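Local coordinates for protein phosphatidylinositol-specific phospholipase C1 (Streptomyces antibioticus, PDB 3H4X) that belongs to the phosphatidylinositol-specific phospholipase C family and is built on a curled barrel of mostly parallel strands ringed by helices, at residues 132-137 against 210-215; 233-238 against 245-250. All coordinates share one frame; numbering follows the deposited sequence.

Contact 1 (132-137 against 210-215)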
ATOM      1  N   ASP A 132     -14.310  -3.024   4.170  1.00  8.81           N
ATOM      2  CA  ASP A 132     -15.715  -2.949   3.801  1.00  9.35           C
ATOM      3  C   ASP A 132     -15.968  -1.877   2.745  1.00  9.49           C
ATOM      4  O   ASP A 132     -17.081  -1.362   2.624  1.00 10.33           O
ATOM      5  CB  ASP A 132     -16.574  -2.689   5.046  1.00  9.59           C
ATOM      6  CG  ASP A 132     -16.174  -1.416   5.785  1.00  9.99           C
ATOM      7  OD1 ASP A 132     -15.236  -0.725   5.332  1.00 10.32           O
ATOM      8  OD2 ASP A 132     -16.795  -1.094   6.821  1.00 10.71           O
ATOM      9  N   GLY A 133     -14.937  -1.552   1.970  1.00  9.51           N
ATOM     10  CA  GLY A 133     -15.047  -0.544   0.919  1.00  9.85           C
ATOM     11  C   GLY A 133     -15.192   0.863   1.470  1.00  9.82           C
ATOM     12  O   GLY A 133     -14.939   1.108   2.649  1.00 10.75           O
ATOM     13  N   PHE A 134     -15.597   1.789   0.608  1.00 10.25           N
ATOM     14  CA  PHE A 134     -15.825   3.166   1.014  1.00 10.32           C
ATOM     15  C   PHE A 134     -17.250   3.374   1.515  1.00 10.65           C
ATOM     16  O   PHE A 134     -18.110   2.494   1.395  1.00 11.02           O
ATOM     17  CB  PHE A 134     -15.540   4.124  -0.148  1.00 10.17           C
ATOM     18  CG  PHE A 134     -14.076   4.358  -0.403  1.00 10.15           C
ATOM     19  CD1 PHE A 134     -13.335   5.156   0.446  1.00 10.49           C
ATOM     20  CD2 PHE A 134     -13.445   3.789  -1.499  1.00 10.87           C
ATOM     21  CE1 PHE A 134     -11.987   5.379   0.213  1.00 11.48           C
ATOM     22  CE2 PHE A 134     -12.099   4.008  -1.736  1.00 11.75           C
ATOM     23  CZ  PHE A 134     -11.372   4.801  -0.880  1.00 11.86           C
ATOM     24  N   ASN A 135     -17.484   4.553   2.071  1.00 10.97           N
ATOM     25  CA  ASN A 135     -18.791   4.936   2.575  1.00 11.82           C
ATOM     26  C   ASN A 135     -19.036   6.405   2.261  1.00 12.49           C
ATOM     27  O   ASN A 135     -19.090   7.243   3.158  1.00 12.27           O
ATOM     28  CB  ASN A 135     -18.857   4.690   4.082  1.00 11.87           C
ATOM     29  CG  ASN A 135     -20.210   5.018   4.671  1.00 12.32           C
ATOM     30  OD1 ASN A 135     -21.174   5.266   3.947  1.00 13.11           O
ATOM     31  ND2 ASN A 135     -20.289   5.018   5.993  1.00 12.70           N
ATOM     32  N   ALA A 136     -19.162   6.713   0.976  1.00 13.55           N
ATOM     33  CA  ALA A 136     -19.354   8.089   0.539  1.00 14.69           C
ATOM     34  C   ALA A 136     -20.580   8.717   1.194  1.00 15.59           C
ATOM     35  O   ALA A 136     -20.544   9.871   1.620  1.00 15.84           O
ATOM     36  CB  ALA A 136     -19.467   8.151  -0.978  1.00 14.74           C
ATOM     37  N   LYS A 137     -21.661   7.949   1.282  1.00 16.39           N
ATOM     38  CA  LYS A 137     -22.908   8.455   1.846  1.00 17.31           C
ATOM     39  C   LYS A 137     -22.738   8.874   3.304  1.00 17.20           C
ATOM     40  O   LYS A 137     -23.440   9.763   3.790  1.00 17.83           O
ATOM     41  CB  LYS A 137     -24.012   7.403   1.728  1.00 17.83           C
ATOM     42  CG  LYS A 137     -24.293   6.951   0.306  1.00 19.71           C
ATOM     43  CD  LYS A 137     -24.827   8.089  -0.546  1.00 21.71           C
ATOM     44  CE  LYS A 137     -25.206   7.606  -1.938  1.00 22.81           C
ATOM     45  NZ  LYS A 137     -25.825   8.687  -2.755  1.00 23.92           N
ATOM     46  N   ASP A 210     -11.774  -0.460  -5.709  1.00  7.45           N
ATOM     47  CA  ASP A 210     -10.920  -0.222  -6.867  1.00  7.72           C
ATOM     48  C   ASP A 210     -11.588   0.651  -7.926  1.00  8.12           C
ATOM     49  O   ASP A 210     -11.046   1.683  -8.322  1.00  8.18           O
ATOM     50  CB  ASP A 210     -10.330  -1.526  -7.442  1.00  7.80           C
ATOM     51  CG  ASP A 210     -11.376  -2.589  -7.784  1.00  7.81           C
ATOM     52  OD1 ASP A 210     -12.592  -2.424  -7.529  1.00  8.54           O
ATOM     53  OD2 ASP A 210     -10.939  -3.629  -8.318  1.00  7.85           O
ATOM     54  N   VAL A 211     -12.775   0.250  -8.361  1.00  8.71           N
ATOM     55  CA  VAL A 211     -13.529   1.024  -9.332  1.00  9.57           C
ATOM     56  C   VAL A 211     -13.912   2.390  -8.772  1.00  9.14           C
ATOM     57  O   VAL A 211     -13.870   3.390  -9.478  1.00  9.31           O
ATOM     58  CB  VAL A 211     -14.792   0.258  -9.794  1.00 10.27           C
ATOM     59  CG1 VAL A 211     -15.754   1.176 -10.549  1.00 11.56           C
ATOM     60  CG2 VAL A 211     -14.398  -0.947 -10.636  1.00 11.52           C
ATOM     61  N   GLU A 212     -14.276   2.436  -7.496  1.00  8.74           N
ATOM     62  CA  GLU A 212     -14.688   3.693  -6.895  1.00  8.72           C
ATOM     63  C   GLU A 212     -13.533   4.690  -6.850  1.00  8.18           C
ATOM     64  O   GLU A 212     -13.693   5.853  -7.221  1.00  8.32           O
ATOM     65  CB  GLU A 212     -15.264   3.472  -5.498  1.00  9.24           C
ATOM     66  CG  GLU A 212     -15.879   4.720  -4.912  1.00 10.93           C
ATOM     67  CD  GLU A 212     -16.709   4.453  -3.673  1.00 12.98           C
ATOM     68  OE1 GLU A 212     -16.894   3.273  -3.312  1.00 14.59           O
ATOM     69  OE2 GLU A 212     -17.180   5.435  -3.064  1.00 14.30           O
ATOM     70  N   TYR A 213     -12.366   4.248  -6.391  1.00  7.69           N
ATOM     71  CA  TYR A 213     -11.255   5.183  -6.285  1.00  7.43           C
ATOM     72  C   TYR A 213     -10.642   5.537  -7.645  1.00  7.35           C
ATOM     73  O   TYR A 213     -10.301   6.689  -7.899  1.00  7.70           O
ATOM     74  CB  TYR A 213     -10.194   4.711  -5.284  1.00  7.42           C
ATOM     75  CG  TYR A 213      -9.277   5.838  -4.865  1.00  6.57           C
ATOM     76  CD1 TYR A 213      -9.596   6.663  -3.790  1.00  7.12           C
ATOM     77  CD2 TYR A 213      -8.116   6.108  -5.571  1.00  6.92           C
ATOM     78  CE1 TYR A 213      -8.765   7.713  -3.418  1.00  7.32           C
ATOM     79  CE2 TYR A 213      -7.283   7.146  -5.210  1.00  6.91           C
ATOM     80  CZ  TYR A 213      -7.609   7.946  -4.139  1.00  6.77           C
ATOM     81  OH  TYR A 213      -6.763   8.977  -3.805  1.00  7.54           O
ATOM     82  N   ALA A 214     -10.530   4.556  -8.533  1.00  7.54           N
ATOM     83  CA  ALA A 214     -10.046   4.838  -9.879  1.00  7.82           C
ATOM     84  C   ALA A 214     -10.977   5.816 -10.597  1.00  8.10           C
ATOM     85  O   ALA A 214     -10.520   6.713 -11.304  1.00  8.40           O
ATOM     86  CB  ALA A 214      -9.889   3.561 -10.683  1.00  8.28           C
ATOM     87  N   GLY A 215     -12.280   5.643 -10.410  1.00  8.47           N
ATOM     88  CA  GLY A 215     -13.252   6.568 -10.989  1.00  8.78           C
ATOM     89  C   GLY A 215     -13.083   7.975 -10.444  1.00  8.65           C
ATOM     90  O   GLY A 215     -13.225   8.965 -11.164  1.00  8.79           O
TER
HETATM   91  O   HOH W   1     -16.067   0.970  -2.059  1.00 14.45           O
HETATM   92  O   HOH W   2     -18.989   4.709  -1.112  1.00 16.65           O

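Contact 2 (233-238 against 245-250)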
ATOM      1  N   PRO A 233      -4.838   3.324  -6.546  1.00  6.43           N
ATOM      2  CA  PRO A 233      -5.651   2.120  -6.461  1.00  6.52           C
ATOM      3  C   PRO A 233      -4.925   0.980  -7.167  1.00  6.19           C
ATOM      4  O   PRO A 233      -4.309   1.186  -8.219  1.00  6.53           O
ATOM      5  CB  PRO A 233      -6.918   2.502  -7.226  1.00  7.23           C
ATOM      6  CG  PRO A 233      -6.458   3.511  -8.211  1.00  7.12           C
ATOM      7  CD  PRO A 233      -5.372   4.291  -7.520  1.00  6.55           C
ATOM      8  N   ALA A 234      -4.985  -0.210  -6.581  1.00  6.23           N
ATOM      9  CA  ALA A 234      -4.333  -1.374  -7.148  1.00  5.98           C
ATOM     10  C   ALA A 234      -5.355  -2.367  -7.683  1.00  5.89           C
ATOM     11  O   ALA A 234      -6.490  -2.433  -7.202  1.00  6.51           O
ATOM     12  CB  ALA A 234      -3.463  -2.046  -6.098  1.00  6.46           C
ATOM     13  N   VAL A 235      -4.944  -3.139  -8.683  1.00  5.88           N
ATOM     14  CA  VAL A 235      -5.740  -4.263  -9.163  1.00  6.37           C
ATOM     15  C   VAL A 235      -5.359  -5.481  -8.331  1.00  6.23           C
ATOM     16  O   VAL A 235      -4.235  -5.979  -8.403  1.00  6.31           O
ATOM     17  CB  VAL A 235      -5.513  -4.540 -10.654  1.00  6.60           C
ATOM     18  CG1 VAL A 235      -6.523  -5.567 -11.150  1.00  7.30           C
ATOM     19  CG2 VAL A 235      -5.617  -3.246 -11.448  1.00  7.36           C
ATOM     20  N   HIS A 236      -6.307  -5.945  -7.530  1.00  6.63           N
ATOM     21  CA  HIS A 236      -6.052  -6.962  -6.524  1.00  6.94           C
ATOM     22  C   HIS A 236      -6.505  -8.321  -7.030  1.00  6.97           C
ATOM     23  O   HIS A 236      -7.639  -8.476  -7.487  1.00  7.25           O
ATOM     24  CB  HIS A 236      -6.798  -6.565  -5.253  1.00  7.37           C
ATOM     25  CG  HIS A 236      -6.681  -7.538  -4.123  1.00  8.30           C
ATOM     26  ND1 HIS A 236      -5.476  -7.978  -3.615  1.00 10.55           N
ATOM     27  CD2 HIS A 236      -7.641  -8.108  -3.359  1.00  9.25           C
ATOM     28  CE1 HIS A 236      -5.703  -8.799  -2.604  1.00  9.95           C
ATOM     29  NE2 HIS A 236      -7.009  -8.896  -2.431  1.00 11.80           N
ATOM     30  N   GLY A 237      -5.599  -9.290  -6.968  1.00  6.98           N
ATOM     31  CA  GLY A 237      -5.861 -10.639  -7.455  1.00  7.52           C
ATOM     32  C   GLY A 237      -4.989 -10.924  -8.661  1.00  7.74           C
ATOM     33  O   GLY A 237      -5.181 -10.335  -9.726  1.00  7.87           O
ATOM     34  N   ALA A 238      -4.014 -11.812  -8.490  1.00  8.09           N
ATOM     35  CA  ALA A 238      -3.077 -12.142  -9.556  1.00  8.76           C
ATOM     36  C   ALA A 238      -3.824 -12.708 -10.753  1.00  9.31           C
ATOM     37  O   ALA A 238      -4.678 -13.586 -10.603  1.00  9.82           O
ATOM     38  CB  ALA A 238      -2.053 -13.139  -9.057  1.00  8.76           C
ATOM     39  N   GLU A 245      -8.118  -5.508 -17.843  1.00  7.73           N
ATOM     40  CA  GLU A 245      -9.163  -5.895 -18.783  1.00  8.27           C
ATOM     41  C   GLU A 245     -10.406  -6.407 -18.049  1.00  8.45           C
ATOM     42  O   GLU A 245     -11.461  -6.554 -18.660  1.00  8.91           O
ATOM     43  CB  GLU A 245      -8.643  -6.933 -19.779  1.00  9.04           C
ATOM     44  CG  GLU A 245      -7.486  -6.449 -20.650  1.00 10.32           C
ATOM     45  CD  GLU A 245      -7.895  -5.442 -21.717  1.00 11.26           C
ATOM     46  OE1 GLU A 245      -9.100  -5.141 -21.851  1.00 11.08           O
ATOM     47  OE2 GLU A 245      -6.995  -4.947 -22.433  1.00 12.78           O
ATOM     48  N   ARG A 246     -10.291  -6.656 -16.743  1.00  8.54           N
ATOM     49  CA  ARG A 246     -11.441  -7.054 -15.933  1.00  8.71           C
ATOM     50  C   ARG A 246     -12.443  -5.917 -15.769  1.00  8.92           C
ATOM     51  O   ARG A 246     -13.598  -6.164 -15.448  1.00  9.49           O
ATOM     52  CB  ARG A 246     -10.998  -7.523 -14.544  1.00  8.80           C
ATOM     53  CG  ARG A 246     -10.609  -6.389 -13.601  1.00  8.72           C
ATOM     54  CD  ARG A 246     -10.233  -6.897 -12.218  1.00  9.40           C
ATOM     55  NE  ARG A 246      -9.107  -7.821 -12.267  1.00 10.02           N
ATOM     56  CZ  ARG A 246      -8.510  -8.325 -11.192  1.00  9.85           C
ATOM     57  NH1 ARG A 246      -8.942  -7.995  -9.982  1.00 10.63           N
ATOM     58  NH2 ARG A 246      -7.490  -9.159 -11.332  1.00 10.40           N
ATOM     59  N   TYR A 247     -11.999  -4.678 -15.961  1.00  8.73           N
ATOM     60  CA  TYR A 247     -12.885  -3.523 -15.837  1.00  9.08           C
ATOM     61  C   TYR A 247     -13.519  -3.230 -17.186  1.00  9.53           C
ATOM     62  O   TYR A 247     -12.816  -2.987 -18.166  1.00  9.50           O
ATOM     63  CB  TYR A 247     -12.117  -2.303 -15.318  1.00  8.98           C
ATOM     64  CG  TYR A 247     -11.378  -2.582 -14.031  1.00  8.25           C
ATOM     65  CD1 TYR A 247     -12.070  -2.855 -12.858  1.00  8.80           C
ATOM     66  CD2 TYR A 247      -9.991  -2.602 -13.992  1.00  8.67           C
ATOM     67  CE1 TYR A 247     -11.400  -3.131 -11.678  1.00  8.83           C
ATOM     68  CE2 TYR A 247      -9.313  -2.874 -12.816  1.00  8.52           C
ATOM     69  CZ  TYR A 247     -10.019  -3.140 -11.665  1.00  8.44           C
ATOM     70  OH  TYR A 247      -9.337  -3.409 -10.500  1.00  8.63           O
ATOM     71  N   ALA A 248     -14.847  -3.256 -17.235  1.00 10.62           N
ATOM     72  CA  ALA A 248     -15.561  -3.088 -18.496  1.00 11.57           C
ATOM     73  C   ALA A 248     -15.445  -1.672 -19.056  1.00 11.81           C
ATOM     74  O   ALA A 248     -15.599  -1.466 -20.259  1.00 12.34           O
ATOM     75  CB  ALA A 248     -17.023  -3.489 -18.346  1.00 12.35           C
ATOM     76  N   ASP A 249     -15.188  -0.699 -18.189  1.00 12.13           N
ATOM     77  CA  ASP A 249     -15.011   0.680 -18.636  1.00 12.53           C
ATOM     78  C   ASP A 249     -13.538   0.960 -18.904  1.00 12.24           C
ATOM     79  O   ASP A 249     -12.747   1.095 -17.971  1.00 12.28           O
ATOM     80  CB  ASP A 249     -15.555   1.663 -17.598  1.00 13.07           C
ATOM     81  CG  ASP A 249     -15.437   3.110 -18.047  1.00 14.06           C
ATOM     82  OD1 ASP A 249     -14.941   3.356 -19.167  1.00 14.36           O
ATOM     83  OD2 ASP A 249     -15.837   4.004 -17.271  1.00 16.42           O
ATOM     84  N   PRO A 250     -13.156   1.052 -20.184  1.00 12.09           N
ATOM     85  CA  PRO A 250     -11.746   1.251 -20.515  1.00 12.20           C
ATOM     86  C   PRO A 250     -11.182   2.541 -19.924  1.00 11.85           C
ATOM     87  O   PRO A 250      -9.974   2.643 -19.713  1.00 11.82           O
ATOM     88  CB  PRO A 250     -11.742   1.332 -22.046  1.00 12.65           C
ATOM     89  CG  PRO A 250     -13.045   0.776 -22.480  1.00 13.50           C
ATOM     90  CD  PRO A 250     -14.016   1.014 -21.379  1.00 12.35           C
TER

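Contact 1 (132-137 against 210-215)
The carboxylate of Glu212 faces the backbone of 132-137 through two waters, one for each oxygen. One accepts from Phe134 N at 2.8 Å and lies 2.7 Å from Glu212 OE1, where a bond is likely; the second donates to Glu212 OE2 at 2.8 Å and accepts from Ala136 N. No direct hydrogen bond joins the segments, so the polar part of the contact is water-mediated, and the two waters probably limit rotation of the carboxylate. Glu212 reaches the loop because CG is anti to its backbone N (chi1 -172°) and the chain stays extended beyond it. Its end lies against Phe134, with OE1 3.5 Å from Phe134 CB and at the edge of the ring, near the ring plane; ring and carboxylate planes are 62° apart. Ala136 CB adds a looser touch to OE2. The apolar part is the approach of Phe134 CZ to Tyr213 CD1 at 3.9 Å, with Phe134 CE2 also 4.1 Å from Tyr213 CB. Tyr213 OH turns to Asp146 for its hydrogen bond. Ala136 and Glu212 each line a pocket that holds an acetyl group in this crystal, probably from the crystallisation liquor. As in TIM-barrel-like folds, a loop following one barrel strand, 124-130, packs on the helix after the next, 209-222; Pro142 of helix 142-153 touches Phe134, Glu212 and Tyr213, and Leu193 of strand 189-195 touches the side chains of Phe134 and Tyr213.

Contact 2 (233-238 against 245-250)
Val235 CG1 sits over the centre of one face of the Arg246 guanidinium, 3.4 Å from Arg246 CZ. The same methyl lies 3.6 Å from Tyr247 OH, while Val235 CG2 meets the edge of the tyrosine ring at CE2. Arg246 also covers a face of that ring with its own CG, so valine, arginine and tyrosine interlock. Val235 and Tyr247, both buried, form the closely packed side; the tyrosine hydroxyl is bonded to Asp210 and its ring is stacked with Phe256. The solvent side is the exposed arginine, with glycerol nearby, and its bonds to the partly exposed His236 and Gly237, which bury little surface here. The bend at chi3 (60°) turns the guanidinium toward the strand end, where it grips two successive carbonyls in its plane: Arg246 NH1 donates to His236 O at 2.9 Å with an N-H...O angle of 161°, and Arg246 NH2 to Gly237 O at 3.0 Å in a more bent bond. The former donor stands above the His236 carbonyl plane. The contact folds the loop after strand 232-236 back over the end of that strand, which lies between strands 189-195 and 258-262, with helix 209-222 touching Tyr247 through Val211.

Overall arrangement
From the N terminus, the chain leaves strand 124-130, enters the loop at 132-137 and passes helix 142-153 and strand 189-195 before reaching 210-215; contact 1 therefore closes a long excursion, with 72 residues between its segments. Strand 232-236 is the next regular element after helix 209-222; contact 2 opens on that strand and closes the short loop after it, with six residues between its segments. The two are in series, neither nested nor crossed, and their centres are about 14 Å apart. They nevertheless touch: Tyr213 CD2 packs 3.8 Å from Pro233 CD. Helix 209-222 thus links two loops that follow different strands of the barrel.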